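Local atomic coordinates of rhamnonate dehydratase (PDB entry 3FXG), a protein that probably dehydrates the sugar acid rhamnonate in a magnesium-dependent reaction, as a member of the enolase superfamily. Residues S24-N30 with I61-S66; P173-K177 with A212-F217; L308-A312 with F334-N340. One frame throughout, in Å; residues are numbered along the deposited sequence.

Interaction 1: S24-N30 with I61-S66; sequences SGGDYHN and INVLGS
Asp27 and Ser66 meet where two loops run side by side. The Ser66 hydroxyl accepts the backbone N-H of Asp27, N to OG 2.9 Å, in a fairly straight bond (157°). A water bound to the same OG also touches Ser24 O and Asn30 ND2, tying the hydroxyl to both ends of 24-30. The carboxylate of Asp27 reaches across to the other loop because CG lies anti to the backbone N (chi1 -168°). Its two oxygens then divide the work: OD2 receives a weak bond from Gly65 N at 3.0 Å, while OD1 turns back to His29 N, 3.2 Å away, which approaches from above the carboxylate plane and closes an Asx turn. Each oxygen also accepts from its own water, and both waters donate to Ile61 O, so this carbonyl is bridged to the carboxylate twice, with no direct bond between them. The OD1 water contacts His29 ND1 as well. The buried carboxylate is thus held in position, its negative charge probably stabilised by these N-H and water donors.

Beside this polar group, Ile61 lays its CD1 methyl over one face of the His29 ring, 3.6 Å from the centroid, the two side chains crossing at about a right angle; Tyr28 CB lies over the opposite face. Asn30 and Asn62 also cross nearly perpendicularly, their amide planes 42° apart, and communicate through a water between Asn30 OD1 and Asn62 ND2.

The side chain of His29 is about 8 Å from the bound magnesium ion, and Tyr28 OH bonds to Asp298 OD2. The loop following strand 11-19 therefore lies near the metal, consistent with the N-terminal capping loops of the enolase superfamily that close over the barrel's active site.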
loop_
_atom_site.group_PDB
_atom_site.type_symbol
_atom_site.label_atom_id
_atom_site.label_comp_id
_atom_site.label_asym_id
_atom_site.label_seq_id
_atom_site.Cartn_x
_atom_site.Cartn_y
_atom_site.Cartn_z
ATOM N N SER A 24 16.691 -29.078 -37.217
ATOM C CA SER A 24 16.452 -28.049 -38.225
ATOM C C SER A 24 15.104 -27.381 -37.993
ATOM O O SER A 24 14.085 -28.054 -37.842
ATOM C CB SER A 24 16.506 -28.652 -39.633
ATOM O OG SER A 24 15.517 -29.651 -39.798
ATOM N N GLY A 25 15.101 -26.055 -37.966
ATOM C CA GLY A 25 13.865 -25.331 -37.737
ATOM C C GLY A 25 13.890 -24.613 -36.402
ATOM O O GLY A 25 14.869 -24.704 -35.655
ATOM N N GLY A 26 12.802 -23.915 -36.095
ATOM C CA GLY A 26 12.712 -23.154 -34.862
ATOM C C GLY A 26 12.689 -23.887 -33.529
ATOM O O GLY A 26 12.917 -23.262 -32.492
ATOM N N ASP A 27 12.416 -25.190 -33.526
ATOM C CA ASP A 27 12.375 -25.927 -32.261
ATOM C C ASP A 27 13.780 -26.263 -31.763
ATOM O O ASP A 27 14.357 -27.287 -32.134
ATOM C CB ASP A 27 11.561 -27.216 -32.410
ATOM C CG ASP A 27 11.241 -27.861 -31.068
ATOM O OD1 ASP A 27 11.873 -27.481 -30.055
ATOM O OD2 ASP A 27 10.362 -28.753 -31.029
ATOM N N TYR A 28 14.310 -25.393 -30.907
ATOM C CA TYR A 28 15.648 -25.542 -30.333
ATOM C C TYR A 28 15.931 -26.899 -29.692
ATOM O O TYR A 28 17.058 -27.393 -29.749
ATOM C CB TYR A 28 15.883 -24.496 -29.240
ATOM C CG TYR A 28 15.471 -23.084 -29.569
ATOM C CD1 TYR A 28 16.237 -22.285 -30.419
ATOM C CD2 TYR A 28 14.335 -22.525 -28.981
ATOM C CE1 TYR A 28 15.883 -20.956 -30.668
ATOM C CE2 TYR A 28 13.974 -21.209 -29.223
ATOM C CZ TYR A 28 14.751 -20.428 -30.061
ATOM O OH TYR A 28 14.401 -19.112 -30.263
ATOM N N HIS A 29 14.917 -27.489 -29.068
ATOM C CA HIS A 29 15.107 -28.749 -28.360
ATOM C C HIS A 29 14.797 -30.036 -29.109
ATOM O O HIS A 29 14.920 -31.122 -28.548
ATOM C CB HIS A 29 14.324 -28.707 -27.047
ATOM C CG HIS A 29 14.465 -27.407 -26.320
ATOM N ND1 HIS A 29 13.557 -26.380 -26.454
ATOM C CD2 HIS A 29 15.448 -26.939 -25.515
ATOM C CE1 HIS A 29 13.975 -25.333 -25.764
ATOM N NE2 HIS A 29 15.121 -25.646 -25.185
ATOM N N ASN A 30 14.396 -29.920 -30.369
ATOM C CA ASN A 30 14.116 -31.102 -31.168
ATOM C C ASN A 30 15.413 -31.450 -31.885
ATOM O O ASN A 30 15.537 -31.270 -33.099
ATOM C CB ASN A 30 13.007 -30.821 -32.182
ATOM C CG ASN A 30 12.654 -32.043 -33.003
ATOM O OD1 ASN A 30 12.453 -33.128 -32.457
ATOM N ND2 ASN A 30 12.569 -31.875 -34.320
ATOM N N ILE A 61 10.067 -32.342 -24.183
ATOM C CA ILE A 61 10.492 -31.010 -24.604
ATOM C C ILE A 61 10.572 -30.884 -26.132
ATOM O O ILE A 61 10.513 -29.782 -26.681
ATOM C CB ILE A 61 11.867 -30.643 -23.997
ATOM C CG1 ILE A 61 12.077 -29.128 -24.067
ATOM C CG2 ILE A 61 12.985 -31.365 -24.757
ATOM C CD1 ILE A 61 13.294 -28.637 -23.296
ATOM N N ASN A 62 10.679 -32.018 -26.813
ATOM C CA ASN A 62 10.795 -32.039 -28.270
ATOM C C ASN A 62 9.535 -32.562 -28.961
ATOM O O ASN A 62 9.559 -32.882 -30.150
ATOM C CB ASN A 62 11.979 -32.927 -28.658
ATOM C CG ASN A 62 11.766 -34.379 -28.261
ATOM O OD1 ASN A 62 11.093 -34.671 -27.267
ATOM N ND2 ASN A 62 12.343 -35.297 -29.029
ATOM N N VAL A 63 8.433 -32.631 -28.225
ATOM C CA VAL A 63 7.190 -33.167 -28.772
ATOM C C VAL A 63 6.555 -32.422 -29.947
ATOM O O VAL A 63 5.940 -33.045 -30.812
ATOM C CB VAL A 63 6.122 -33.319 -27.654
ATOM C CG1 VAL A 63 5.618 -31.949 -27.212
ATOM C CG2 VAL A 63 4.976 -34.187 -28.146
ATOM N N LEU A 64 6.696 -31.102 -29.993
ATOM C CA LEU A 64 6.077 -30.322 -31.065
ATOM C C LEU A 64 6.774 -30.344 -32.422
ATOM O O LEU A 64 6.124 -30.517 -33.451
ATOM C CB LEU A 64 5.900 -28.867 -30.617
ATOM C CG LEU A 64 4.952 -28.670 -29.432
ATOM C CD1 LEU A 64 4.907 -27.206 -29.041
ATOM C CD2 LEU A 64 3.566 -29.168 -29.806
ATOM N N GLY A 65 8.087 -30.163 -32.430
ATOM C CA GLY A 65 8.804 -30.144 -33.692
ATOM C C GLY A 65 8.765 -28.748 -34.286
ATOM O O GLY A 65 8.192 -27.828 -33.695
ATOM N N SER A 66 9.364 -28.584 -35.461
ATOM C CA SER A 66 9.408 -27.283 -36.121
ATOM C C SER A 66 8.477 -27.224 -37.327
ATOM O O SER A 66 8.107 -28.256 -37.884
ATOM C CB SER A 66 10.834 -26.990 -36.589
ATOM O OG SER A 66 11.767 -27.143 -35.534
HETATM O O HOH W 1 13.242 -29.382 -35.440
HETATM O O HOH W 2 8.741 -29.376 -28.825
HETATM O O HOH W 3 11.039 -27.070 -27.385
HETATM O O HOH W 4 14.209 -34.652 -30.849
#

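Interaction 2: P173-K177 with A212-F217; sequences PTAAK and AVGPDF
Lys177 lies along Phe217, the two side chains sliding past each other in opposite directions. Its CB sits over one face of the ring, offset toward the rim, 3.8 Å from the centroid and 17° off the normal, a CH-pi contact. Lys177 CG comes 3.8 Å from Phe217 CD1. CD lies about as close to Val213 O as to Phe217 CD1. Lys177 CE passes 3.9 Å from Val213 O, and NZ ends 2.8 Å from that oxygen, donating to it from above the carbonyl plane, 35° out of it. All four torsions are near 180°, and this full extension lets one residue use its methylenes on the ring and its ammonium at a helix end. NZ also donates to a water, which is only weakly bonded to Ala212 O.

That end belongs to helix 195-213 of the (beta/alpha) barrel domain, followed by Gly214 with positive phi. The contact joins helix 173-179 to this C-terminal end and the turn after it, elements that flank strand 184-187 along the chain. The carbonyls near a helix C-terminus would be expected to favour a positive charge there.

Beyond the lysine, Val213 CG1 packs on Pro173 CB at 3.9 Å, and Thr174 CG2 meets Ala212 CB at 3.7 Å. Ala176 CB approaches Phe217 CZ, while Arg210 NH1 holds the turn through Gly214 O and Phe217 O.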
loop_
_atom_site.group_PDB
_atom_site.type_symbol
_atom_site.label_atom_id
_atom_site.label_comp_id
_atom_site.label_asym_id
_atom_site.label_seq_id
_atom_site.Cartn_x
_atom_site.Cartn_y
_atom_site.Cartn_z
ATOM N N PRO A 173 31.481 -22.540 -20.404
ATOM C CA PRO A 173 31.780 -21.105 -20.416
ATOM C C PRO A 173 33.210 -20.756 -20.835
ATOM O O PRO A 173 33.455 -19.647 -21.300
ATOM C CB PRO A 173 31.449 -20.667 -18.989
ATOM C CG PRO A 173 31.670 -21.904 -18.186
ATOM C CD PRO A 173 31.078 -22.981 -19.058
ATOM N N THR A 174 34.154 -21.685 -20.673
ATOM C CA THR A 174 35.532 -21.405 -21.084
ATOM C C THR A 174 35.579 -21.271 -22.605
ATOM O O THR A 174 36.390 -20.525 -23.147
ATOM C CB THR A 174 36.531 -22.519 -20.648
ATOM O OG1 THR A 174 36.069 -23.794 -21.105
ATOM C CG2 THR A 174 36.688 -22.541 -19.130
ATOM N N ALA A 175 34.696 -21.995 -23.289
ATOM C CA ALA A 175 34.627 -21.937 -24.746
ATOM C C ALA A 175 34.019 -20.602 -25.169
ATOM O O ALA A 175 34.479 -19.970 -26.120
ATOM C CB ALA A 175 33.789 -23.092 -25.280
ATOM N N ALA A 176 32.983 -20.174 -24.456
ATOM C CA ALA A 176 32.336 -18.903 -24.752
ATOM C C ALA A 176 33.377 -17.791 -24.635
ATOM O O ALA A 176 33.490 -16.926 -25.507
ATOM C CB ALA A 176 31.196 -18.659 -23.771
ATOM N N LYS A 177 34.146 -17.828 -23.554
ATOM C CA LYS A 177 35.179 -16.830 -23.323
ATOM C C LYS A 177 36.210 -16.848 -24.455
ATOM O O LYS A 177 36.580 -15.803 -24.989
ATOM C CB LYS A 177 35.863 -17.106 -21.983
ATOM C CG LYS A 177 36.992 -16.157 -21.624
ATOM C CD LYS A 177 37.599 -16.552 -20.285
ATOM C CE LYS A 177 38.750 -15.645 -19.893
ATOM N NZ LYS A 177 39.334 -16.085 -18.597
ATOM N N ALA A 212 37.172 -22.051 -13.357
ATOM C CA ALA A 212 37.671 -22.232 -14.714
ATOM C C ALA A 212 37.824 -20.959 -15.545
ATOM O O ALA A 212 38.822 -20.796 -16.245
ATOM C CB ALA A 212 36.787 -23.226 -15.456
ATOM N N VAL A 213 36.849 -20.057 -15.471
ATOM C CA VAL A 213 36.906 -18.830 -16.265
ATOM C C VAL A 213 37.589 -17.641 -15.605
ATOM O O VAL A 213 37.862 -16.639 -16.261
ATOM C CB VAL A 213 35.492 -18.383 -16.701
ATOM C CG1 VAL A 213 34.846 -19.468 -17.545
ATOM C CG2 VAL A 213 34.640 -18.071 -15.479
ATOM N N GLY A 214 37.871 -17.742 -14.313
ATOM C CA GLY A 214 38.509 -16.629 -13.635
ATOM C C GLY A 214 37.486 -15.767 -12.916
ATOM O O GLY A 214 36.283 -15.943 -13.104
ATOM N N PRO A 215 37.934 -14.803 -12.105
ATOM C CA PRO A 215 37.051 -13.912 -11.348
ATOM C C PRO A 215 36.305 -12.830 -12.121
ATOM O O PRO A 215 35.274 -12.342 -11.658
ATOM C CB PRO A 215 37.994 -13.314 -10.313
ATOM C CG PRO A 215 39.258 -13.162 -11.106
ATOM C CD PRO A 215 39.350 -14.496 -11.820
ATOM N N ASP A 216 36.806 -12.457 -13.295
ATOM C CA ASP A 216 36.176 -11.389 -14.064
ATOM C C ASP A 216 35.152 -11.771 -15.129
ATOM O O ASP A 216 34.249 -10.986 -15.422
ATOM C CB ASP A 216 37.253 -10.521 -14.715
ATOM C CG ASP A 216 38.322 -10.088 -13.732
ATOM O OD1 ASP A 216 37.973 -9.739 -12.587
ATOM O OD2 ASP A 216 39.510 -10.088 -14.108
ATOM N N PHE A 217 35.280 -12.956 -15.716
ATOM C CA PHE A 217 34.348 -13.359 -16.762
ATOM C C PHE A 217 32.914 -13.528 -16.253
ATOM O O PHE A 217 32.653 -14.326 -15.355
ATOM C CB PHE A 217 34.807 -14.662 -17.415
ATOM C CG PHE A 217 34.070 -14.986 -18.681
ATOM C CD1 PHE A 217 34.247 -14.203 -19.822
ATOM C CD2 PHE A 217 33.179 -16.050 -18.730
ATOM C CE1 PHE A 217 33.545 -14.479 -20.994
ATOM C CE2 PHE A 217 32.472 -16.333 -19.898
ATOM C CZ PHE A 217 32.656 -15.546 -21.030
HETATM O O HOH W 5 39.501 -18.856 -19.076
#

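Interaction 3: L308-A312 with F334-N340; sequences LLKVA and FQISQPN
Leu308 packs over a face of the Phe334 ring. Leu308 CD2 lies over the centre of the ring, 3.6 Å from the centroid, a CH-pi contact, with CG beside it 3.6 Å from Phe334 CZ. A chi1 near 180° carries the ring toward helix 305-316. Two further groups meet the ring at its edge, in plane: Leu309 CD2, 3.9 Å from Phe334 CE1, and the methyl of Ala312, whose CB is 3.3 Å from Phe334 CZ. The phenyl is therefore gripped over a face and along its rim by three residues of one helix, and Leu305 of the same helix touches it too.

The polar contact across the segments is a single bond. Asn340 ND2 donates to Ala312 O at 3.1 Å, with the donor tilted 18° from the carbonyl plane and an N-H...O angle of 143°. ND2 also bonds to Val320 O.

Gln338 stands beside Leu309 at about a right angle. Asn110 of a neighbouring subunit packs on it and hydrogen-bonds to Ser337 O. The contact is largely apolar and buried, with one amide-to-carbonyl bond across it, through which Asn340 ties the segment after helix 329-335 to helix 305-316.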
loop_
_atom_site.group_PDB
_atom_site.type_symbol
_atom_site.label_atom_id
_atom_site.label_comp_id
_atom_site.label_asym_id
_atom_site.label_seq_id
_atom_site.Cartn_x
_atom_site.Cartn_y
_atom_site.Cartn_z
ATOM N N LEU A 308 6.313 -7.718 -30.099
ATOM C CA LEU A 308 7.579 -7.527 -29.396
ATOM C C LEU A 308 7.979 -6.056 -29.378
ATOM O O LEU A 308 8.541 -5.569 -28.399
ATOM C CB LEU A 308 8.687 -8.359 -30.051
ATOM C CG LEU A 308 10.079 -8.251 -29.420
ATOM C CD1 LEU A 308 10.020 -8.603 -27.929
ATOM C CD2 LEU A 308 11.030 -9.187 -30.150
ATOM N N LEU A 309 7.703 -5.345 -30.466
ATOM C CA LEU A 309 8.023 -3.924 -30.529
ATOM C C LEU A 309 7.258 -3.173 -29.437
ATOM O O LEU A 309 7.775 -2.232 -28.840
ATOM C CB LEU A 309 7.652 -3.353 -31.903
ATOM C CG LEU A 309 8.507 -3.829 -33.081
ATOM C CD1 LEU A 309 7.863 -3.407 -34.399
ATOM C CD2 LEU A 309 9.908 -3.253 -32.953
ATOM N N LYS A 310 6.024 -3.596 -29.180
ATOM C CA LYS A 310 5.201 -2.953 -28.156
ATOM C C LYS A 310 5.671 -3.328 -26.751
ATOM O O LYS A 310 5.616 -2.515 -25.831
ATOM C CB LYS A 310 3.730 -3.334 -28.336
ATOM C CG LYS A 310 3.125 -2.804 -29.636
ATOM C CD LYS A 310 1.631 -3.050 -29.707
ATOM C CE LYS A 310 1.037 -2.448 -30.980
ATOM N NZ LYS A 310 1.597 -3.088 -32.199
ATOM N N VAL A 311 6.125 -4.564 -26.590
ATOM C CA VAL A 311 6.625 -5.015 -25.302
ATOM C C VAL A 311 7.893 -4.232 -24.958
ATOM O O VAL A 311 8.068 -3.779 -23.827
ATOM C CB VAL A 311 6.940 -6.529 -25.335
ATOM C CG1 VAL A 311 7.806 -6.923 -24.139
ATOM C CG2 VAL A 311 5.635 -7.321 -25.326
ATOM N N ALA A 312 8.772 -4.060 -25.943
ATOM C CA ALA A 312 10.020 -3.339 -25.723
ATOM C C ALA A 312 9.775 -1.873 -25.392
ATOM O O ALA A 312 10.479 -1.295 -24.566
ATOM C CB ALA A 312 10.928 -3.455 -26.953
ATOM N N PHE A 334 15.841 -7.242 -34.272
ATOM C CA PHE A 334 15.160 -6.507 -33.219
ATOM C C PHE A 334 16.168 -5.850 -32.278
ATOM O O PHE A 334 16.097 -4.648 -32.023
ATOM C CB PHE A 334 14.250 -7.447 -32.428
ATOM C CG PHE A 334 13.591 -6.795 -31.252
ATOM C CD1 PHE A 334 12.568 -5.875 -31.435
ATOM C CD2 PHE A 334 14.018 -7.080 -29.959
ATOM C CE1 PHE A 334 11.978 -5.242 -30.344
ATOM C CE2 PHE A 334 13.434 -6.451 -28.862
ATOM C CZ PHE A 334 12.414 -5.531 -29.058
ATOM N N GLN A 335 17.108 -6.641 -31.765
ATOM C CA GLN A 335 18.118 -6.135 -30.837
ATOM C C GLN A 335 18.956 -4.979 -31.357
ATOM O O GLN A 335 19.342 -4.091 -30.600
ATOM C CB GLN A 335 19.076 -7.257 -30.413
ATOM C CG GLN A 335 18.493 -8.264 -29.443
ATOM C CD GLN A 335 17.710 -7.605 -28.325
ATOM O OE1 GLN A 335 16.591 -7.141 -28.535
ATOM N NE2 GLN A 335 18.297 -7.551 -27.132
ATOM N N ILE A 336 19.245 -4.991 -32.650
ATOM C CA ILE A 336 20.073 -3.950 -33.243
ATOM C C ILE A 336 19.327 -2.630 -33.453
ATOM O O ILE A 336 19.949 -1.598 -33.692
ATOM C CB ILE A 336 20.626 -4.429 -34.612
ATOM C CG1 ILE A 336 21.890 -3.653 -34.981
ATOM C CG2 ILE A 336 19.570 -4.248 -35.693
ATOM C CD1 ILE A 336 23.081 -4.005 -34.118
ATOM N N SER A 337 18.003 -2.655 -33.318
ATOM C CA SER A 337 17.193 -1.469 -33.589
ATOM C C SER A 337 16.518 -0.693 -32.464
ATOM O O SER A 337 15.992 0.395 -32.710
ATOM C CB SER A 337 16.109 -1.844 -34.597
ATOM O OG SER A 337 15.223 -2.792 -34.027
ATOM N N GLN A 338 16.519 -1.220 -31.247
ATOM C CA GLN A 338 15.843 -0.535 -30.153
ATOM C C GLN A 338 16.769 0.186 -29.178
ATOM O O GLN A 338 17.975 -0.068 -29.134
ATOM C CB GLN A 338 14.963 -1.534 -29.393
ATOM C CG GLN A 338 14.008 -2.318 -30.289
ATOM C CD GLN A 338 12.994 -1.430 -30.994
ATOM O OE1 GLN A 338 12.977 -1.339 -32.222
ATOM N NE2 GLN A 338 12.145 -0.774 -30.218
ATOM N N PRO A 339 16.213 1.116 -28.388
ATOM C CA PRO A 339 17.037 1.848 -27.426
ATOM C C PRO A 339 17.376 1.045 -26.174
ATOM O O PRO A 339 18.378 1.324 -25.513
ATOM C CB PRO A 339 16.185 3.076 -27.112
ATOM C CG PRO A 339 14.786 2.545 -27.234
ATOM C CD PRO A 339 14.870 1.719 -28.495
ATOM N N ASN A 340 16.555 0.045 -25.859
ATOM C CA ASN A 340 16.758 -0.764 -24.656
ATOM C C ASN A 340 17.000 -2.256 -24.907
ATOM O O ASN A 340 16.465 -3.107 -24.196
ATOM C CB ASN A 340 15.555 -0.592 -23.723
ATOM C CG ASN A 340 14.258 -1.073 -24.348
ATOM O OD1 ASN A 340 14.039 -0.912 -25.552
ATOM N ND2 ASN A 340 13.379 -1.648 -23.530
#

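The three contacts follow one another along the chain, each closing before the next opens. Interaction 1 joins two loops next to the N-terminal sheet, the second leading into strand 66-73, whereas interactions 2 and 3 both lie in the C-terminal barrel domain, on helices 173-179 and 195-213 and on 305-316 and 329-335. The centres of the three contacts are 25 to 29 Å apart and none touch: nearest atoms are about 10 Å apart for 1 and 3, on opposite sides of the chain's centre, and about 17 Å for the other pairs. Two contacts thus join neighbouring barrel elements, while the first brings together loops near the magnesium site formed by Asp222, Glu248 and Glu275.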